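Local structure of putrescine aminotransferase (6GWI) at residues 108-113 with 302-307; 122-127 with 280-285; 292-297 with 328-333. The protein probably transfers amino groups from amines such as putrescine to carbonyl acceptors, with pyridoxal-5'-phosphate as the cofactor. One frame throughout, in Å; residues are numbered along the deposited sequence.

Interaction 1: residues 108-113 with 302-307; sequences INRVFF and RVAETL
Arg110 reaches from strand 108-114 to Ala304 and Glu305 of helix 301-311, and its two partners show how a single arginine can serve both packing and charge pairing. The chain turns at its first torsion, with CG beside the backbone N and opposite the carbonyl carbon (chi1 -71°), then runs extended to NE, which carries the guanidinium past the helix. On the close-packed side, the Ala304 methyl packs against the arginine. Its CB lies 3.5 Å from Arg110 NH1 and also presses on the aliphatic shaft, 3.7 Å from Arg110 CD. Ala304 itself is buried and also touches Val299 of the neighbouring strand. The outer side is looser. There the exposed Glu305, bent at its second torsion, brings OE2 to 3.5 Å from Arg110 NH2, a long salt bridge. The guanidinium and carboxylate planes are 59° apart, so the two groups do not form a coplanar, bidentate pair. Asp301 adds a weak, distant ion pair to Arg110 NH1, and Ala13 of the second subunit packs on the arginine. With an alanine here, Glu305 is likely to lose the positive charge opposite OE2 and the Ala304 methyl the shaft packed on it, leaving a gap between strand and helix. Arg110 is also tied by its backbone to Val299. Strand 108-114 thus borders 295-300, the antiparallel strand of the fold-type I aminotransferase large-domain sheet, and in this protein helix 301-311, which follows that strand, lies against the sheet through Ala304 on Val299 and Val303 on Leu280.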
loop_
_atom_site.group_PDB
_atom_site.type_symbol
_atom_site.label_atom_id
_atom_site.label_comp_id
_atom_site.label_asym_id
_atom_site.label_seq_id
_atom_site.Cartn_x
_atom_site.Cartn_y
_atom_site.Cartn_z
ATOM N N ILE B 108 -0.502 -15.249 19.091
ATOM C CA ILE B 108 -0.619 -14.484 17.854
ATOM C C ILE B 108 -0.854 -15.506 16.750
ATOM O O ILE B 108 0.096 -16.116 16.243
ATOM C CB ILE B 108 0.624 -13.626 17.600
ATOM C CG1 ILE B 108 0.803 -12.669 18.787
ATOM C CG2 ILE B 108 0.484 -12.848 16.303
ATOM C CD1 ILE B 108 2.104 -11.906 18.797
ATOM N N ASN B 109 -2.122 -15.709 16.379
ATOM C CA ASN B 109 -2.498 -16.832 15.529
ATOM C C ASN B 109 -3.235 -16.438 14.252
ATOM O O ASN B 109 -3.687 -17.328 13.521
ATOM C CB ASN B 109 -3.355 -17.815 16.338
ATOM C CG ASN B 109 -2.609 -18.394 17.525
ATOM O OD1 ASN B 109 -1.560 -19.016 17.366
ATOM N ND2 ASN B 109 -3.149 -18.192 18.723
ATOM N N ARG B 110 -3.375 -15.148 13.953
ATOM C CA ARG B 110 -4.072 -14.725 12.743
ATOM C C ARG B 110 -3.302 -13.603 12.064
ATOM O O ARG B 110 -2.501 -12.901 12.686
ATOM C CB ARG B 110 -5.511 -14.280 13.041
ATOM C CG ARG B 110 -6.423 -15.436 13.420
ATOM C CD ARG B 110 -7.662 -14.962 14.146
ATOM N NE ARG B 110 -8.431 -16.080 14.688
ATOM C CZ ARG B 110 -8.432 -16.451 15.967
ATOM N NH1 ARG B 110 -7.705 -15.801 16.868
ATOM N NH2 ARG B 110 -9.171 -17.483 16.347
ATOM N N VAL B 111 -3.532 -13.461 10.762
ATOM C CA VAL B 111 -2.883 -12.422 9.973
ATOM C C VAL B 111 -3.904 -11.787 9.040
ATOM O O VAL B 111 -4.757 -12.471 8.464
ATOM C CB VAL B 111 -1.678 -12.977 9.180
ATOM C CG1 VAL B 111 -2.127 -14.011 8.161
ATOM C CG2 VAL B 111 -0.922 -11.837 8.506
ATOM N N PHE B 112 -3.819 -10.468 8.915
ATOM C CA PHE B 112 -4.530 -9.694 7.904
ATOM C C PHE B 112 -3.489 -9.199 6.907
ATOM O O PHE B 112 -2.536 -8.513 7.296
ATOM C CB PHE B 112 -5.278 -8.522 8.540
ATOM C CG PHE B 112 -6.198 -7.800 7.594
ATOM C CD1 PHE B 112 -5.689 -6.969 6.608
ATOM C CD2 PHE B 112 -7.572 -7.933 7.706
ATOM C CE1 PHE B 112 -6.532 -6.298 5.739
ATOM C CE2 PHE B 112 -8.419 -7.262 6.840
ATOM C CZ PHE B 112 -7.898 -6.443 5.857
ATOM N N PHE B 113 -3.650 -9.559 5.641
ATOM C CA PHE B 113 -2.639 -9.240 4.644
ATOM C C PHE B 113 -2.845 -7.843 4.070
ATOM O O PHE B 113 -3.973 -7.366 3.920
ATOM C CB PHE B 113 -2.641 -10.273 3.514
ATOM C CG PHE B 113 -2.128 -11.622 3.931
ATOM C CD1 PHE B 113 -0.805 -11.791 4.306
ATOM C CD2 PHE B 113 -2.966 -12.722 3.941
ATOM C CE1 PHE B 113 -0.331 -13.031 4.689
ATOM C CE2 PHE B 113 -2.497 -13.962 4.324
ATOM C CZ PHE B 113 -1.178 -14.117 4.694
ATOM N N ARG B 302 -6.294 -11.588 21.675
ATOM C CA ARG B 302 -7.180 -10.651 22.361
ATOM C C ARG B 302 -7.897 -9.739 21.372
ATOM O O ARG B 302 -9.113 -9.541 21.467
ATOM C CB ARG B 302 -6.413 -9.863 23.423
ATOM C CG ARG B 302 -7.267 -8.809 24.106
ATOM C CD ARG B 302 -6.661 -8.314 25.410
ATOM N NE ARG B 302 -6.594 -9.421 26.368
ATOM C CZ ARG B 302 -6.024 -9.362 27.568
ATOM N NH1 ARG B 302 -5.463 -8.240 27.994
ATOM N NH2 ARG B 302 -6.027 -10.433 28.348
ATOM N N VAL B 303 -7.160 -9.142 20.431
ATOM C CA VAL B 303 -7.810 -8.286 19.442
ATOM C C VAL B 303 -8.629 -9.129 18.470
ATOM O O VAL B 303 -9.755 -8.767 18.107
ATOM C CB VAL B 303 -6.772 -7.419 18.706
ATOM C CG1 VAL B 303 -7.418 -6.670 17.533
ATOM C CG2 VAL B 303 -6.126 -6.441 19.676
ATOM N N ALA B 304 -8.080 -10.263 18.032
ATOM C CA ALA B 304 -8.771 -11.090 17.048
ATOM C C ALA B 304 -10.130 -11.552 17.564
ATOM O O ALA B 304 -11.122 -11.541 16.824
ATOM C CB ALA B 304 -7.900 -12.291 16.681
ATOM N N GLU B 305 -10.198 -11.967 18.830
ATOM C CA GLU B 305 -11.437 -12.538 19.349
ATOM C C GLU B 305 -12.545 -11.496 19.429
ATOM O O GLU B 305 -13.712 -11.802 19.159
ATOM C CB GLU B 305 -11.189 -13.162 20.721
ATOM C CG GLU B 305 -10.557 -14.545 20.652
ATOM C CD GLU B 305 -11.446 -15.570 19.973
ATOM O OE1 GLU B 305 -12.635 -15.671 20.343
ATOM O OE2 GLU B 305 -10.955 -16.271 19.062
ATOM N N THR B 306 -12.214 -10.266 19.817
ATOM C CA THR B 306 -13.227 -9.218 19.851
ATOM C C THR B 306 -13.716 -8.891 18.443
ATOM O O THR B 306 -14.927 -8.824 18.200
ATOM C CB THR B 306 -12.670 -7.982 20.554
ATOM O OG1 THR B 306 -12.482 -8.285 21.942
ATOM C CG2 THR B 306 -13.624 -6.806 20.427
ATOM N N LEU B 307 -12.792 -8.699 17.496
ATOM C CA LEU B 307 -13.195 -8.423 16.119
ATOM C C LEU B 307 -14.053 -9.552 15.556
ATOM O O LEU B 307 -15.094 -9.306 14.934
ATOM C CB LEU B 307 -11.965 -8.203 15.234
ATOM C CG LEU B 307 -11.096 -6.974 15.508
ATOM C CD1 LEU B 307 -9.917 -6.922 14.540
ATOM C CD2 LEU B 307 -11.921 -5.701 15.408
#

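Interaction 2: residues 122-127 with 280-285; sequences DTVLRM and LMPIAK. With PLP (pyridoxal-5'-phosphate), chain D.
The axes of helix 122-127 and strand 280-283 run nearly antiparallel, at 160°, and approach to 9.0 Å, with Val124 and Leu280 facing each other at the point where the backbones come nearest. This is a helix laid on a sheet, the basic layer of the large PLP-binding domain of fold-type I aminotransferases, and here it illustrates an apolar helix-on-sheet interface lying just before the loop that carries the cofactor lysine. Val124 does most of the work from the helix because its two methyls are divided between two partners. CG1 stands anti to the backbone N (chi1 162°) and meets Leu280 CD1 at 4.2 Å, the two side chains lying alongside and pointing opposite ways. The other branch, CG2, is directed at the ring of Pro282, 4.0 Å from Pro282 CD, with the two side chains roughly perpendicular. Leu280 in turn uses its second methyl about one helical turn along, where its CD2 lies 4.3 Å from Met127 SD. All four residues are buried, and Val297 of the adjacent strand touches Val124 from within the same sheet. At the start of the same helix, Gly117 N and Ser118 OG hydrogen-bond to PLP, which Thr319 of the second subunit also holds. Beyond Pro282 the strand passes Ile283 and gives way to a loop that leads to Lys285. The lysine chain is extended through CD and CE and then bends at its last torsion (chi4 89°). That turn leads to the covalent join with the cofactor, the internal aldimine of the family, in which Lys285 NZ is bonded to PLP C4A at 1.2 Å.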
loop_
_atom_site.group_PDB
_atom_site.type_symbol
_atom_site.label_atom_id
_atom_site.label_comp_id
_atom_site.label_asym_id
_atom_site.label_seq_id
_atom_site.Cartn_x
_atom_site.Cartn_y
_atom_site.Cartn_z
ATOM N N ASP B 122 -1.833 1.343 8.853
ATOM C CA ASP B 122 -3.222 1.791 8.741
ATOM C C ASP B 122 -4.179 0.735 9.278
ATOM O O ASP B 122 -5.163 1.057 9.955
ATOM C CB ASP B 122 -3.598 2.102 7.290
ATOM C CG ASP B 122 -2.953 3.364 6.770
ATOM O OD1 ASP B 122 -1.734 3.331 6.493
ATOM O OD2 ASP B 122 -3.666 4.384 6.631
ATOM N N THR B 123 -3.929 -0.530 8.934
ATOM C CA THR B 123 -4.736 -1.625 9.458
ATOM C C THR B 123 -4.663 -1.665 10.978
ATOM O O THR B 123 -5.685 -1.790 11.664
ATOM C CB THR B 123 -4.242 -2.945 8.861
ATOM O OG1 THR B 123 -4.162 -2.829 7.433
ATOM C CG2 THR B 123 -5.166 -4.099 9.230
ATOM N N VAL B 124 -3.448 -1.550 11.523
ATOM C CA VAL B 124 -3.263 -1.491 12.971
ATOM C C VAL B 124 -4.144 -0.407 13.576
ATOM O O VAL B 124 -4.837 -0.630 14.575
ATOM C CB VAL B 124 -1.778 -1.252 13.304
ATOM C CG1 VAL B 124 -1.613 -0.747 14.739
ATOM C CG2 VAL B 124 -0.974 -2.522 13.085
ATOM N N LEU B 125 -4.099 0.797 13.002
ATOM C CA LEU B 125 -4.801 1.925 13.607
ATOM C C LEU B 125 -6.306 1.691 13.627
ATOM O O LEU B 125 -6.967 1.943 14.640
ATOM C CB LEU B 125 -4.455 3.214 12.862
ATOM C CG LEU B 125 -5.006 4.527 13.425
ATOM C CD1 LEU B 125 -4.758 4.647 14.918
ATOM C CD2 LEU B 125 -4.375 5.707 12.706
ATOM N N ARG B 126 -6.871 1.211 12.513
ATOM C CA ARG B 126 -8.308 0.960 12.477
ATOM C C ARG B 126 -8.681 -0.212 13.373
ATOM O O ARG B 126 -9.727 -0.188 14.032
ATOM C CB ARG B 126 -8.773 0.709 11.045
ATOM C CG ARG B 126 -8.679 1.925 10.141
ATOM C CD ARG B 126 -9.357 1.672 8.797
ATOM N NE ARG B 126 -10.817 1.674 8.896
ATOM C CZ ARG B 126 -11.633 1.204 7.954
ATOM N NH1 ARG B 126 -11.138 0.682 6.842
ATOM N NH2 ARG B 126 -12.949 1.253 8.125
ATOM N N MET B 127 -7.832 -1.243 13.424
ATOM C CA MET B 127 -8.107 -2.378 14.294
ATOM C C MET B 127 -8.093 -1.960 15.758
ATOM O O MET B 127 -8.959 -2.370 16.539
ATOM C CB MET B 127 -7.082 -3.485 14.060
ATOM C CG MET B 127 -7.388 -4.395 12.892
ATOM S SD MET B 127 -6.165 -5.713 12.795
ATOM C CE MET B 127 -6.837 -6.682 11.449
ATOM N N LEU B 280 -0.531 -6.607 18.391
ATOM C CA LEU B 280 -0.501 -6.499 16.941
ATOM C C LEU B 280 0.937 -6.302 16.493
ATOM O O LEU B 280 1.741 -5.674 17.179
ATOM C CB LEU B 280 -1.371 -5.336 16.454
ATOM C CG LEU B 280 -2.833 -5.333 16.906
ATOM C CD1 LEU B 280 -3.444 -3.958 16.712
ATOM C CD2 LEU B 280 -3.635 -6.381 16.149
ATOM N N MET B 281 1.260 -6.852 15.312
ATOM C CA MET B 281 2.599 -6.741 14.747
ATOM C C MET B 281 2.490 -6.515 13.242
ATOM O O MET B 281 2.198 -7.456 12.488
ATOM C CB MET B 281 3.444 -7.983 15.034
ATOM C CG MET B 281 3.815 -8.195 16.500
ATOM S SD MET B 281 5.012 -9.534 16.748
ATOM C CE MET B 281 4.180 -10.883 15.922
ATOM N N PRO B 282 2.694 -5.286 12.774
ATOM C CA PRO B 282 2.808 -5.075 11.327
ATOM C C PRO B 282 4.128 -5.615 10.802
ATOM O O PRO B 282 5.148 -5.628 11.497
ATOM C CB PRO B 282 2.710 -3.552 11.169
ATOM C CG PRO B 282 3.079 -2.989 12.494
ATOM C CD PRO B 282 2.714 -4.019 13.532
ATOM N N ILE B 283 4.089 -6.096 9.558
ATOM C CA ILE B 283 5.243 -6.729 8.931
ATOM C C ILE B 283 5.248 -6.406 7.445
ATOM O O ILE B 283 4.213 -6.107 6.846
ATOM C CB ILE B 283 5.240 -8.263 9.146
ATOM C CG1 ILE B 283 3.900 -8.848 8.691
ATOM C CG2 ILE B 283 5.537 -8.596 10.599
ATOM C CD1 ILE B 283 3.864 -10.360 8.699
ATOM N N ALA B 284 6.441 -6.474 6.852
ATOM C CA ALA B 284 6.649 -6.338 5.414
ATOM C C ALA B 284 8.133 -6.566 5.129
ATOM O O ALA B 284 8.779 -7.372 5.807
ATOM C CB ALA B 284 6.192 -4.972 4.907
ATOM N N LYS B 285 8.684 -5.845 4.151
ATOM C CA LYS B 285 10.116 -5.879 3.856
ATOM C C LYS B 285 10.659 -7.304 3.795
ATOM O O LYS B 285 10.490 -7.986 2.777
ATOM C CB LYS B 285 10.879 -5.031 4.883
ATOM C CG LYS B 285 10.695 -3.521 4.652
ATOM C CD LYS B 285 11.578 -2.664 5.551
ATOM C CE LYS B 285 11.513 -1.165 5.194
ATOM N NZ LYS B 285 10.435 -0.397 5.902
HETATM N N1 PLP D . 7.375 0.529 9.693
HETATM C C2 PLP D . 8.750 0.485 9.776
HETATM C C2A PLP D . 9.410 0.202 11.100
HETATM C C3 PLP D . 9.520 0.698 8.636
HETATM O O3 PLP D . 10.886 0.649 8.741
HETATM C C4 PLP D . 8.917 0.949 7.398
HETATM C C4A PLP D . 9.665 0.529 6.159
HETATM C C5 PLP D . 7.521 0.999 7.337
HETATM C C6 PLP D . 6.762 0.786 8.483
HETATM C C5A PLP D . 6.798 1.281 6.038
HETATM O O4P PLP D . 6.784 0.163 5.180
HETATM P P PLP D . 6.454 0.403 3.622
HETATM O O1P PLP D . 5.088 1.035 3.493
HETATM O O2P PLP D . 6.504 -0.923 2.900
HETATM O O3P PLP D . 7.491 1.328 3.041
#

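Interaction 3: residues 292-297 with 328-333; sequences LPIGGV and AVALKN
Leu292 meets Val329 through torsions that turn one methyl of each toward the other: in Leu292 CG lies beside the backbone N (chi1 -72°) and the chain extends on to CD1, while in Val329 CG2 is opposite the carbonyl carbon. The two side chains stand nearly at right angles, and Leu292 CD1 touches Val329 CG2 at 3.7 Å. Two residues further on, Ile294 makes the second point of contact. Its CG1 branch is anti to the backbone N (chi1 178°), which leaves CG2 in the crowded position between N and carbonyl carbon; this short branch is the one that meets Ala330 CB, at 4.1 Å. The CA atoms of Ile294 and Ala330 are 7.7 Å apart, and the alanine methyl makes a looser touch than the leucine-valine pair. As a worked example, the pair shows a segment entering a sheet while packing on a helix. Residues 292-294 lead into strand 295-300, the antiparallel member of the fold-type I large-domain sheet, whose Gly295 and Gly296 pair by backbone bonds with Thr114 and Ile283. Helix 324-339 covers this approach, with Leu96 of helix 91-103 touching both Ile294 and Ala330, and Ala72 of helix 66-78 lying on Val329. Because the subunits meet here too, Thr325 of the second subunit packs on Leu292. The PLP is not part of the contact: its nearest atom is about 9 Å from the side chain of Ile294. A turn further along the helix, Asn333 OD1 shares a hydrogen bond with Ser289 OG.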
loop_
_atom_site.group_PDB
_atom_site.type_symbol
_atom_site.label_atom_id
_atom_site.label_comp_id
_atom_site.label_asym_id
_atom_site.label_seq_id
_atom_site.Cartn_x
_atom_site.Cartn_y
_atom_site.Cartn_z
ATOM N N LEU B 292 8.786 -9.464 -3.943
ATOM C CA LEU B 292 7.490 -8.963 -4.386
ATOM C C LEU B 292 6.834 -8.249 -3.216
ATOM O O LEU B 292 7.091 -8.600 -2.058
ATOM C CB LEU B 292 6.583 -10.087 -4.910
ATOM C CG LEU B 292 6.948 -10.697 -6.271
ATOM C CD1 LEU B 292 5.958 -11.794 -6.628
ATOM C CD2 LEU B 292 6.997 -9.646 -7.383
ATOM N N PRO B 293 5.997 -7.240 -3.475
ATOM C CA PRO B 293 5.416 -6.471 -2.366
ATOM C C PRO B 293 4.349 -7.269 -1.635
ATOM O O PRO B 293 3.421 -7.806 -2.245
ATOM C CB PRO B 293 4.811 -5.233 -3.046
ATOM C CG PRO B 293 5.273 -5.255 -4.445
ATOM C CD PRO B 293 5.626 -6.676 -4.783
ATOM N N ILE B 294 4.484 -7.328 -0.316
ATOM C CA ILE B 294 3.465 -7.928 0.532
ATOM C C ILE B 294 3.750 -7.517 1.967
ATOM O O ILE B 294 4.911 -7.406 2.378
ATOM C CB ILE B 294 3.427 -9.460 0.380
ATOM C CG1 ILE B 294 2.383 -10.057 1.330
ATOM C CG2 ILE B 294 4.807 -10.076 0.636
ATOM C CD1 ILE B 294 2.019 -11.495 1.015
ATOM N N GLY B 295 2.693 -7.252 2.723
ATOM C CA GLY B 295 2.820 -6.969 4.134
ATOM C C GLY B 295 1.630 -7.544 4.865
ATOM O O GLY B 295 0.830 -8.268 4.265
ATOM N N GLY B 296 1.503 -7.249 6.151
ATOM C CA GLY B 296 0.333 -7.683 6.889
ATOM C C GLY B 296 0.438 -7.274 8.338
ATOM O O GLY B 296 1.394 -6.617 8.761
ATOM N N VAL B 297 -0.577 -7.673 9.096
ATOM C CA VAL B 297 -0.626 -7.473 10.536
ATOM C C VAL B 297 -0.830 -8.840 11.166
ATOM O O VAL B 297 -1.826 -9.516 10.877
ATOM C CB VAL B 297 -1.750 -6.511 10.953
ATOM C CG1 VAL B 297 -1.731 -6.289 12.464
ATOM C CG2 VAL B 297 -1.623 -5.185 10.218
ATOM N N ALA B 328 2.879 -16.489 -2.552
ATOM C CA ALA B 328 3.686 -17.646 -2.928
ATOM C C ALA B 328 5.174 -17.372 -2.736
ATOM O O ALA B 328 5.920 -18.240 -2.266
ATOM C CB ALA B 328 3.397 -18.028 -4.380
ATOM N N VAL B 329 5.627 -16.172 -3.109
ATOM C CA VAL B 329 7.032 -15.815 -2.943
ATOM C C VAL B 329 7.384 -15.666 -1.469
ATOM O O VAL B 329 8.442 -16.125 -1.022
ATOM C CB VAL B 329 7.338 -14.528 -3.733
ATOM C CG1 VAL B 329 8.644 -13.899 -3.277
ATOM C CG2 VAL B 329 7.409 -14.843 -5.209
ATOM N N ALA B 330 6.530 -14.991 -0.699
ATOM C CA ALA B 330 6.780 -14.848 0.732
ATOM C C ALA B 330 6.850 -16.208 1.415
ATOM O O ALA B 330 7.734 -16.452 2.248
ATOM C CB ALA B 330 5.693 -13.979 1.363
ATOM N N LEU B 331 5.918 -17.102 1.089
ATOM C CA LEU B 331 5.932 -18.437 1.673
ATOM C C LEU B 331 7.256 -19.141 1.397
ATOM O O LEU B 331 7.851 -19.746 2.296
ATOM C CB LEU B 331 4.769 -19.259 1.121
ATOM C CG LEU B 331 4.698 -20.720 1.578
ATOM C CD1 LEU B 331 4.518 -20.821 3.089
ATOM C CD2 LEU B 331 3.577 -21.446 0.847
ATOM N N LYS B 332 7.715 -19.100 0.147
ATOM C CA LYS B 332 8.961 -19.779 -0.190
ATOM C C LYS B 332 10.136 -19.127 0.530
ATOM O O LYS B 332 11.052 -19.817 0.990
ATOM C CB LYS B 332 9.175 -19.764 -1.701
ATOM C CG LYS B 332 10.264 -20.711 -2.189
ATOM C CD LYS B 332 9.898 -22.157 -1.854
ATOM C CE LYS B 332 10.454 -23.144 -2.865
ATOM N NZ LYS B 332 10.334 -24.550 -2.380
ATOM N N ASN B 333 10.119 -17.796 0.639
ATOM C CA ASN B 333 11.164 -17.088 1.370
ATOM C C ASN B 333 11.231 -17.549 2.821
ATOM O O ASN B 333 12.313 -17.853 3.337
ATOM C CB ASN B 333 10.913 -15.580 1.283
ATOM C CG ASN B 333 11.895 -14.773 2.106
ATOM O OD1 ASN B 333 13.077 -14.690 1.779
ATOM N ND2 ASN B 333 11.401 -14.157 3.173
#

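Interactions 2 and 3 are buried and wholly apolar between their segments, whereas interaction 1 lies farther from the chain's centre, with Glu305 exposed, and combines a methyl contact with a long salt bridge. All three reach the same part of the large-domain sheet, where the antiparallel strand 295-300 lies between 108-114 and 280-283; Phe112 O is 2.8 Å from Val297 N, a probable hydrogen bond joining interactions 1 and 3. Helices 117-134 and 301-311 pack against this sheet, while helix 324-339 covers the segment leading into its middle strand. Interaction 2 alone includes the cofactor lysine; all three have residues within reach of the second subunit.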